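PDB 5W2F: eukaryotic translation initiation factor 2D from Homo sapiens, which delivers tRNA to the P-site of the eukaryotic ribosome during translation initiation without requiring GTP, here represented by its C-terminal part. Local coordinates for residues Lys4-Phe17 with Lys23-Val37. Residues are numbered along the deposited sequence; the frame is centred on the assembly and turned at random.
Sequences KPLYCVPASMTLLF and KKGSFLEGSEVRTIV
Y7 and L28 form an antiparallel hydrogen-bonded pair: Y7 N reaches L28 O and L28 N returns to Y7 O, each at 2.8 Å. Past the non-hydrogen-bonded pair C8–F27, V9 N binds S26 O at 3.0 Å and G25 N binds V9 O at 2.8 Å, the latter nearly straight (171° at the hydrogen). G25 and S26 belong to a type II turn, K23 to S26, in which K23 O accepts from both the N and OG of S26.

The sole salt bridge joins K4 NZ to E29 OE2 (2.7 Å), the amine lying 53° out of the carboxylate plane. A water bridges P5 O and G30 N.

Both segments fall within the SWIB/MDM2 region. Strand 27-28 forms one edge of a four-stranded antiparallel sheet, with 4-8 between it and strand 91-96, and the chain then enters helix 30-43.

On one face of this sheet, C8 SG, turned to the side of its carbonyl carbon, sits over the F27 ring, 4.0 Å from its centroid and 25° off the normal. On the other, L28 CD1 meets F17 CE1 at 3.5 Å, while V9 CG2 lies over one face of the F17 ring, toward its rim. Helix 30-43 adds I36, whose CG2 lies 3.8 Å from F17 CE1. Farther along, T14 CG2 packs on K24 CB, and A11 CB touches the aliphatic CD and CE of K24.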
ATOM      1  N   LYS A   4      -1.517  -7.306   3.480  1.00 23.99           N
ATOM      2  CA  LYS A   4      -2.759  -6.891   4.116  1.00 25.13           C
ATOM      3  C   LYS A   4      -2.985  -5.389   3.899  1.00 21.42           C
ATOM      4  O   LYS A   4      -2.189  -4.584   4.334  1.00 21.03           O
ATOM      5  CB  LYS A   4      -2.729  -7.216   5.611  1.00 24.50           C
ATOM      6  CG  LYS A   4      -3.981  -6.726   6.327  1.00 30.65           C
ATOM      7  CD  LYS A   4      -4.262  -7.437   7.618  1.00 42.33           C
ATOM      8  CE  LYS A   4      -3.265  -7.084   8.690  1.00 43.68           C
ATOM      9  NZ  LYS A   4      -3.961  -7.146  10.008  1.00 48.30           N
ATOM     10  N   PRO A   5      -4.060  -5.008   3.217  1.00 23.64           N
ATOM     11  CA  PRO A   5      -4.365  -3.583   3.096  1.00 23.27           C
ATOM     12  C   PRO A   5      -4.728  -2.965   4.440  1.00 22.14           C
ATOM     13  O   PRO A   5      -5.379  -3.607   5.274  1.00 23.47           O
ATOM     14  CB  PRO A   5      -5.561  -3.533   2.145  1.00 27.53           C
ATOM     15  CG  PRO A   5      -6.046  -4.904   2.016  1.00 34.09           C
ATOM     16  CD  PRO A   5      -5.083  -5.859   2.604  1.00 28.71           C
ATOM     17  N   LEU A   6      -4.278  -1.724   4.631  1.00 20.41           N
ATOM     18  CA  LEU A   6      -4.555  -0.953   5.828  1.00 20.63           C
ATOM     19  C   LEU A   6      -4.932   0.477   5.446  1.00 20.95           C
ATOM     20  O   LEU A   6      -4.784   0.898   4.292  1.00 21.56           O
ATOM     21  CB  LEU A   6      -3.329  -0.931   6.753  1.00 21.21           C
ATOM     22  CG  LEU A   6      -2.919  -2.257   7.394  1.00 21.58           C
ATOM     23  CD1 LEU A   6      -1.574  -2.075   8.089  1.00 21.29           C
ATOM     24  CD2 LEU A   6      -3.952  -2.802   8.358  1.00 24.43           C
ATOM     25  N   TYR A   7      -5.411   1.204   6.445  1.00 21.54           N
ATOM     26  CA  TYR A   7      -5.797   2.603   6.319  1.00 21.01           C
ATOM     27  C   TYR A   7      -5.201   3.348   7.488  1.00 23.45           C
ATOM     28  O   TYR A   7      -5.251   2.871   8.616  1.00 27.42           O
ATOM     29  CB  TYR A   7      -7.317   2.742   6.338  1.00 20.69           C
ATOM     30  CG  TYR A   7      -7.955   2.034   5.202  1.00 20.59           C
ATOM     31  CD1 TYR A   7      -8.295   0.681   5.303  1.00 20.71           C
ATOM     32  CD2 TYR A   7      -8.161   2.677   3.994  1.00 22.47           C
ATOM     33  CE1 TYR A   7      -8.819   0.010   4.227  1.00 23.27           C
ATOM     34  CE2 TYR A   7      -8.728   2.015   2.924  1.00 23.64           C
ATOM     35  CZ  TYR A   7      -9.045   0.675   3.041  1.00 25.03           C
ATOM     36  OH  TYR A   7      -9.605  -0.017   1.979  1.00 32.13           O
ATOM     37  N   CYS A   8      -4.611   4.502   7.213  1.00 21.09           N
ATOM     38  CA  CYS A   8      -3.971   5.299   8.245  1.00 21.60           C
ATOM     39  C   CYS A   8      -4.773   6.572   8.472  1.00 22.29           C
ATOM     40  O   CYS A   8      -5.136   7.266   7.531  1.00 23.31           O
ATOM     41  CB  CYS A   8      -2.533   5.615   7.854  1.00 22.82           C
ATOM     42  SG  CYS A   8      -1.585   6.476   9.125  1.00 29.28           S
ATOM     43  N   VAL A   9      -5.036   6.870   9.736  1.00 21.84           N
ATOM     44  CA  VAL A   9      -5.847   8.025  10.117  1.00 23.10           C
ATOM     45  C   VAL A   9      -5.057   9.328   9.927  1.00 23.73           C
ATOM     46  O   VAL A   9      -4.069   9.548  10.629  1.00 27.41           O
ATOM     47  CB  VAL A   9      -6.322   7.919  11.580  1.00 23.27           C
ATOM     48  CG1 VAL A   9      -7.123   9.163  11.973  1.00 24.22           C
ATOM     49  CG2 VAL A   9      -7.131   6.635  11.805  1.00 24.53           C
ATOM     50  N   PRO A  10      -5.498  10.196   8.995  1.00 23.90           N
ATOM     51  CA  PRO A  10      -4.815  11.472   8.826  1.00 26.17           C
ATOM     52  C   PRO A  10      -5.307  12.500   9.826  1.00 26.91           C
ATOM     53  O   PRO A  10      -6.376  12.326  10.416  1.00 26.49           O
ATOM     54  CB  PRO A  10      -5.198  11.885   7.415  1.00 27.87           C
ATOM     55  CG  PRO A  10      -6.565  11.342   7.237  1.00 26.04           C
ATOM     56  CD  PRO A  10      -6.621  10.067   8.045  1.00 24.05           C
ATOM     57  N   ALA A  11      -4.555  13.586   9.971  1.00 28.07           N
ATOM     58  CA  ALA A  11      -4.917  14.636  10.906  1.00 28.63           C
ATOM     59  C   ALA A  11      -6.341  15.134  10.695  1.00 29.51           C
ATOM     60  O   ALA A  11      -7.071  15.384  11.664  1.00 31.26           O
ATOM     61  CB  ALA A  11      -3.934  15.797  10.788  1.00 30.65           C
ATOM     62  N   SER A  12      -6.744  15.242   9.429  1.00 28.68           N
ATOM     63  CA  SER A  12      -8.072  15.763   9.081  1.00 29.89           C
ATOM     64  C   SER A  12      -9.236  14.937   9.617  1.00 27.87           C
ATOM     65  O   SER A  12     -10.356  15.439   9.688  1.00 33.72           O
ATOM     66  CB  SER A  12      -8.210  15.887   7.564  1.00 31.79           C
ATOM     67  OG  SER A  12      -8.114  14.619   6.956  1.00 32.08           O
ATOM     68  N   MET A  13      -8.993  13.669   9.944  1.00 24.86           N
ATOM     69  CA  MET A  13     -10.058  12.772  10.429  1.00 25.26           C
ATOM     70  C   MET A  13      -9.969  12.427  11.915  1.00 26.95           C
ATOM     71  O   MET A  13     -10.688  11.550  12.389  1.00 27.47           O
ATOM     72  CB  MET A  13     -10.044  11.494   9.599  1.00 24.91           C
ATOM     73  CG  MET A  13     -10.226  11.787   8.120  1.00 27.57           C
ATOM     74  SD  MET A  13     -10.178  10.344   7.068  1.00 28.76           S
ATOM     75  CE  MET A  13     -11.865   9.799   7.149  1.00 29.21           C
ATOM     76  N   THR A  14      -9.140  13.136  12.669  1.00 27.52           N
ATOM     77  CA  THR A  14      -8.942  12.783  14.075  1.00 30.93           C
ATOM     78  C   THR A  14     -10.217  12.867  14.913  1.00 31.34           C
ATOM     79  O   THR A  14     -10.452  12.004  15.752  1.00 31.44           O
ATOM     80  CB  THR A  14      -7.808  13.609  14.718  1.00 36.30           C
ATOM     81  OG1 THR A  14      -8.008  14.997  14.467  1.00 44.86           O
ATOM     82  CG2 THR A  14      -6.497  13.203  14.124  1.00 35.67           C
ATOM     83  N   LEU A  15     -11.062  13.867  14.657  1.00 30.87           N
ATOM     84  CA  LEU A  15     -12.306  14.002  15.429  1.00 30.99           C
ATOM     85  C   LEU A  15     -13.276  12.846  15.184  1.00 29.78           C
ATOM     86  O   LEU A  15     -13.996  12.443  16.100  1.00 33.27           O
ATOM     87  CB  LEU A  15     -12.989  15.352  15.180  1.00 32.14           C
ATOM     88  CG  LEU A  15     -12.182  16.590  15.589  1.00 34.29           C
ATOM     89  CD1 LEU A  15     -12.925  17.880  15.245  1.00 35.91           C
ATOM     90  CD2 LEU A  15     -11.844  16.530  17.072  1.00 38.45           C
ATOM     91  N   LEU A  16     -13.282  12.304  13.968  1.00 26.75           N
ATOM     92  CA  LEU A  16     -14.124  11.134  13.669  1.00 27.02           C
ATOM     93  C   LEU A  16     -13.667   9.929  14.483  1.00 30.05           C
ATOM     94  O   LEU A  16     -14.490   9.199  15.015  1.00 31.64           O
ATOM     95  CB  LEU A  16     -14.103  10.806  12.175  1.00 27.74           C
ATOM     96  CG  LEU A  16     -14.797   9.535  11.680  1.00 28.39           C
ATOM     97  CD1 LEU A  16     -16.266   9.552  12.084  1.00 33.08           C
ATOM     98  CD2 LEU A  16     -14.657   9.438  10.166  1.00 26.16           C
ATOM     99  N   PHE A  17     -12.350   9.731  14.579  1.00 27.28           N
ATOM    100  CA  PHE A  17     -11.779   8.540  15.208  1.00 28.19           C
ATOM    101  C   PHE A  17     -11.531   8.651  16.707  1.00 31.29           C
ATOM    102  O   PHE A  17     -11.179   7.648  17.345  1.00 36.47           O
ATOM    103  CB  PHE A  17     -10.502   8.129  14.454  1.00 28.04           C
ATOM    104  CG  PHE A  17     -10.820   7.506  13.135  1.00 24.93           C
ATOM    105  CD1 PHE A  17     -11.162   6.161  13.063  1.00 27.60           C
ATOM    106  CD2 PHE A  17     -10.889   8.275  11.986  1.00 25.31           C
ATOM    107  CE1 PHE A  17     -11.539   5.600  11.870  1.00 28.49           C
ATOM    108  CE2 PHE A  17     -11.250   7.708  10.782  1.00 26.46           C
ATOM    109  CZ  PHE A  17     -11.581   6.375  10.722  1.00 28.12           C
ATOM    110  N   LYS A  23      -5.840   7.389  17.209  1.00 40.23           N
ATOM    111  CA  LYS A  23      -5.242   8.707  17.019  1.00 39.13           C
ATOM    112  C   LYS A  23      -4.771   8.901  15.586  1.00 36.56           C
ATOM    113  O   LYS A  23      -4.760   7.954  14.776  1.00 34.98           O
ATOM    114  CB  LYS A  23      -4.060   8.891  17.990  1.00 43.73           C
ATOM    115  CG  LYS A  23      -2.915   7.888  17.842  1.00 51.06           C
ATOM    116  CD  LYS A  23      -1.751   8.246  18.758  1.00 59.80           C
ATOM    117  CE  LYS A  23      -0.634   7.216  18.684  1.00 68.71           C
ATOM    118  NZ  LYS A  23      -1.027   5.893  19.254  1.00 75.06           N
ATOM    119  N   LYS A  24      -4.371  10.128  15.271  1.00 34.11           N
ATOM    120  CA  LYS A  24      -3.681  10.409  14.015  1.00 36.33           C
ATOM    121  C   LYS A  24      -2.523   9.438  13.899  1.00 31.23           C
ATOM    122  O   LYS A  24      -1.739   9.286  14.855  1.00 34.86           O
ATOM    123  CB  LYS A  24      -3.147  11.843  13.982  1.00 38.05           C
ATOM    124  CG  LYS A  24      -2.151  12.142  12.868  1.00 43.73           C
ATOM    125  CD  LYS A  24      -1.680  13.585  12.939  1.00 53.94           C
ATOM    126  CE  LYS A  24      -0.785  13.944  11.759  1.00 61.84           C
ATOM    127  NZ  LYS A  24       0.405  13.061  11.608  1.00 63.17           N
ATOM    128  N   GLY A  25      -2.410   8.805  12.736  1.00 30.42           N
ATOM    129  CA  GLY A  25      -1.358   7.832  12.490  1.00 32.16           C
ATOM    130  C   GLY A  25      -1.677   6.385  12.832  1.00 30.55           C
ATOM    131  O   GLY A  25      -0.854   5.498  12.568  1.00 31.04           O
ATOM    132  N   SER A  26      -2.849   6.116  13.407  1.00 28.50           N
ATOM    133  CA  SER A  26      -3.207   4.743  13.717  1.00 29.80           C
ATOM    134  C   SER A  26      -3.534   4.037  12.410  1.00 26.08           C
ATOM    135  O   SER A  26      -4.026   4.654  11.441  1.00 25.26           O
ATOM    136  CB  SER A  26      -4.361   4.643  14.716  1.00 40.55           C
ATOM    137  OG  SER A  26      -5.412   5.459  14.318  1.00 50.55           O
ATOM    138  N   PHE A  27      -3.222   2.754  12.380  1.00 24.42           N
ATOM    139  CA  PHE A  27      -3.491   1.914  11.228  1.00 23.33           C
ATOM    140  C   PHE A  27      -4.652   0.986  11.533  1.00 25.10           C
ATOM    141  O   PHE A  27      -4.681   0.340  12.587  1.00 28.43           O
ATOM    142  CB  PHE A  27      -2.245   1.115  10.868  1.00 23.24           C
ATOM    143  CG  PHE A  27      -1.123   1.977  10.371  1.00 23.17           C
ATOM    144  CD1 PHE A  27      -1.044   2.326   9.030  1.00 22.98           C
ATOM    145  CD2 PHE A  27      -0.161   2.471  11.234  1.00 26.83           C
ATOM    146  CE1 PHE A  27      -0.030   3.158   8.570  1.00 23.79           C
ATOM    147  CE2 PHE A  27       0.844   3.306  10.783  1.00 26.65           C
ATOM    148  CZ  PHE A  27       0.922   3.643   9.454  1.00 25.70           C
ATOM    149  N   LEU A  28      -5.582   0.902  10.585  1.00 24.01           N
ATOM    150  CA  LEU A  28      -6.813   0.165  10.749  1.00 23.72           C
ATOM    151  C   LEU A  28      -7.070  -0.709   9.538  1.00 22.53           C
ATOM    152  O   LEU A  28      -6.794  -0.312   8.400  1.00 22.70           O
ATOM    153  CB  LEU A  28      -7.985   1.149  10.909  1.00 24.17           C
ATOM    154  CG  LEU A  28      -7.951   2.040  12.154  1.00 28.56           C
ATOM    155  CD1 LEU A  28      -9.005   3.134  12.064  1.00 29.78           C
ATOM    156  CD2 LEU A  28      -8.162   1.175  13.374  1.00 32.90           C
ATOM    157  N   GLU A  29      -7.674  -1.866   9.775  1.00 24.09           N
ATOM    158  CA  GLU A  29      -8.204  -2.672   8.685  1.00 25.50           C
ATOM    159  C   GLU A  29      -9.528  -2.052   8.210  1.00 23.31           C
ATOM    160  O   GLU A  29     -10.225  -1.354   8.971  1.00 23.97           O
ATOM    161  CB  GLU A  29      -8.424  -4.122   9.133  1.00 28.88           C
ATOM    162  CG  GLU A  29      -7.146  -4.797   9.615  1.00 31.69           C
ATOM    163  CD  GLU A  29      -7.358  -6.220  10.068  1.00 37.61           C
ATOM    164  OE1 GLU A  29      -8.321  -6.855   9.641  1.00 48.15           O
ATOM    165  OE2 GLU A  29      -6.540  -6.715  10.852  1.00 44.99           O
ATOM    166  N   GLY A  30      -9.895  -2.326   6.965  1.00 24.74           N
ATOM    167  CA  GLY A  30     -11.148  -1.814   6.427  1.00 23.83           C
ATOM    168  C   GLY A  30     -12.342  -2.202   7.290  1.00 23.63           C
ATOM    169  O   GLY A  30     -13.229  -1.391   7.520  1.00 24.17           O
ATOM    170  N   SER A  31     -12.376  -3.449   7.764  1.00 24.66           N
ATOM    171  CA  SER A  31     -13.490  -3.917   8.609  1.00 28.19           C
ATOM    172  C   SER A  31     -13.599  -3.119   9.900  1.00 25.15           C
ATOM    173  O   SER A  31     -14.699  -2.883  10.398  1.00 27.22           O
ATOM    174  CB  SER A  31     -13.361  -5.402   8.926  1.00 30.14           C
ATOM    175  OG  SER A  31     -12.140  -5.680   9.586  1.00 34.14           O
ATOM    176  N   GLU A  32     -12.457  -2.690  10.437  1.00 24.90           N
ATOM    177  CA  GLU A  32     -12.438  -1.876  11.642  1.00 25.51           C
ATOM    178  C   GLU A  32     -12.971  -0.482  11.352  1.00 22.45           C
ATOM    179  O   GLU A  32     -13.729   0.077  12.152  1.00 24.83           O
ATOM    180  CB  GLU A  32     -11.024  -1.772  12.222  1.00 28.42           C
ATOM    181  CG  GLU A  32     -10.462  -3.081  12.693  1.00 31.65           C
ATOM    182  CD  GLU A  32      -9.053  -2.937  13.236  1.00 34.77           C
ATOM    183  OE1 GLU A  32      -8.141  -2.599  12.445  1.00 32.16           O
ATOM    184  OE2 GLU A  32      -8.866  -3.171  14.450  1.00 44.29           O
ATOM    185  N   VAL A  33     -12.553   0.098  10.229  1.00 21.92           N
ATOM    186  CA  VAL A  33     -13.076   1.412   9.819  1.00 20.49           C
ATOM    187  C   VAL A  33     -14.596   1.367   9.712  1.00 20.97           C
ATOM    188  O   VAL A  33     -15.301   2.272  10.199  1.00 22.43           O
ATOM    189  CB  VAL A  33     -12.465   1.896   8.479  1.00 21.62           C
ATOM    190  CG1 VAL A  33     -13.107   3.215   8.053  1.00 22.30           C
ATOM    191  CG2 VAL A  33     -10.951   2.036   8.597  1.00 23.31           C
ATOM    192  N   ARG A  34     -15.104   0.298   9.099  1.00 21.63           N
ATOM    193  CA  ARG A  34     -16.534   0.136   8.915  1.00 22.66           C
ATOM    194  C   ARG A  34     -17.270   0.111  10.252  1.00 23.62           C
ATOM    195  O   ARG A  34     -18.254   0.835  10.446  1.00 23.53           O
ATOM    196  CB  ARG A  34     -16.834  -1.094   8.048  1.00 26.25           C
ATOM    197  CG  ARG A  34     -16.423  -0.897   6.586  1.00 33.47           C
ATOM    198  CD  ARG A  34     -16.581  -2.179   5.758  1.00 38.17           C
ATOM    199  NE  ARG A  34     -16.025  -2.047   4.403  1.00 40.13           N
ATOM    200  CZ  ARG A  34     -16.610  -1.410   3.383  1.00 39.58           C
ATOM    201  NH1 ARG A  34     -15.996  -1.353   2.200  1.00 44.89           N
ATOM    202  NH2 ARG A  34     -17.806  -0.831   3.522  1.00 40.86           N
ATOM    203  N   THR A  35     -16.779  -0.690  11.181  1.00 24.23           N
ATOM    204  CA  THR A  35     -17.367  -0.751  12.508  1.00 24.66           C
ATOM    205  C   THR A  35     -17.353   0.610  13.196  1.00 24.01           C
ATOM    206  O   THR A  35     -18.353   1.039  13.800  1.00 25.55           O
ATOM    207  CB  THR A  35     -16.622  -1.793  13.362  1.00 28.50           C
ATOM    208  OG1 THR A  35     -16.805  -3.075  12.757  1.00 31.32           O
ATOM    209  CG2 THR A  35     -17.113  -1.814  14.782  1.00 30.26           C
ATOM    210  N   ILE A  36     -16.220   1.289  13.108  1.00 23.19           N
ATOM    211  CA  ILE A  36     -16.071   2.582  13.771  1.00 24.86           C
ATOM    212  C   ILE A  36     -17.046   3.619  13.226  1.00 23.19           C
ATOM    213  O   ILE A  36     -17.682   4.372  13.982  1.00 25.47           O
ATOM    214  CB  ILE A  36     -14.623   3.084  13.660  1.00 25.67           C
ATOM    215  CG1 ILE A  36     -13.730   2.233  14.551  1.00 26.03           C
ATOM    216  CG2 ILE A  36     -14.490   4.557  14.025  1.00 25.79           C
ATOM    217  CD1 ILE A  36     -12.265   2.309  14.185  1.00 27.55           C
ATOM    218  N   VAL A  37     -17.151   3.674  11.908  1.00 22.92           N
ATOM    219  CA  VAL A  37     -18.010   4.663  11.288  1.00 22.66           C
ATOM    220  C   VAL A  37     -19.484   4.365  11.556  1.00 22.24           C
ATOM    221  O   VAL A  37     -20.274   5.291  11.823  1.00 23.56           O
ATOM    222  CB  VAL A  37     -17.693   4.807   9.788  1.00 24.08           C
ATOM    223  CG1 VAL A  37     -18.705   5.688   9.082  1.00 26.67           C
ATOM    224  CG2 VAL A  37     -16.291   5.375   9.606  1.00 25.33           C
TER
HETATM  225  O   HOH W   1      -8.107  -3.921   5.368  1.00 34.62           O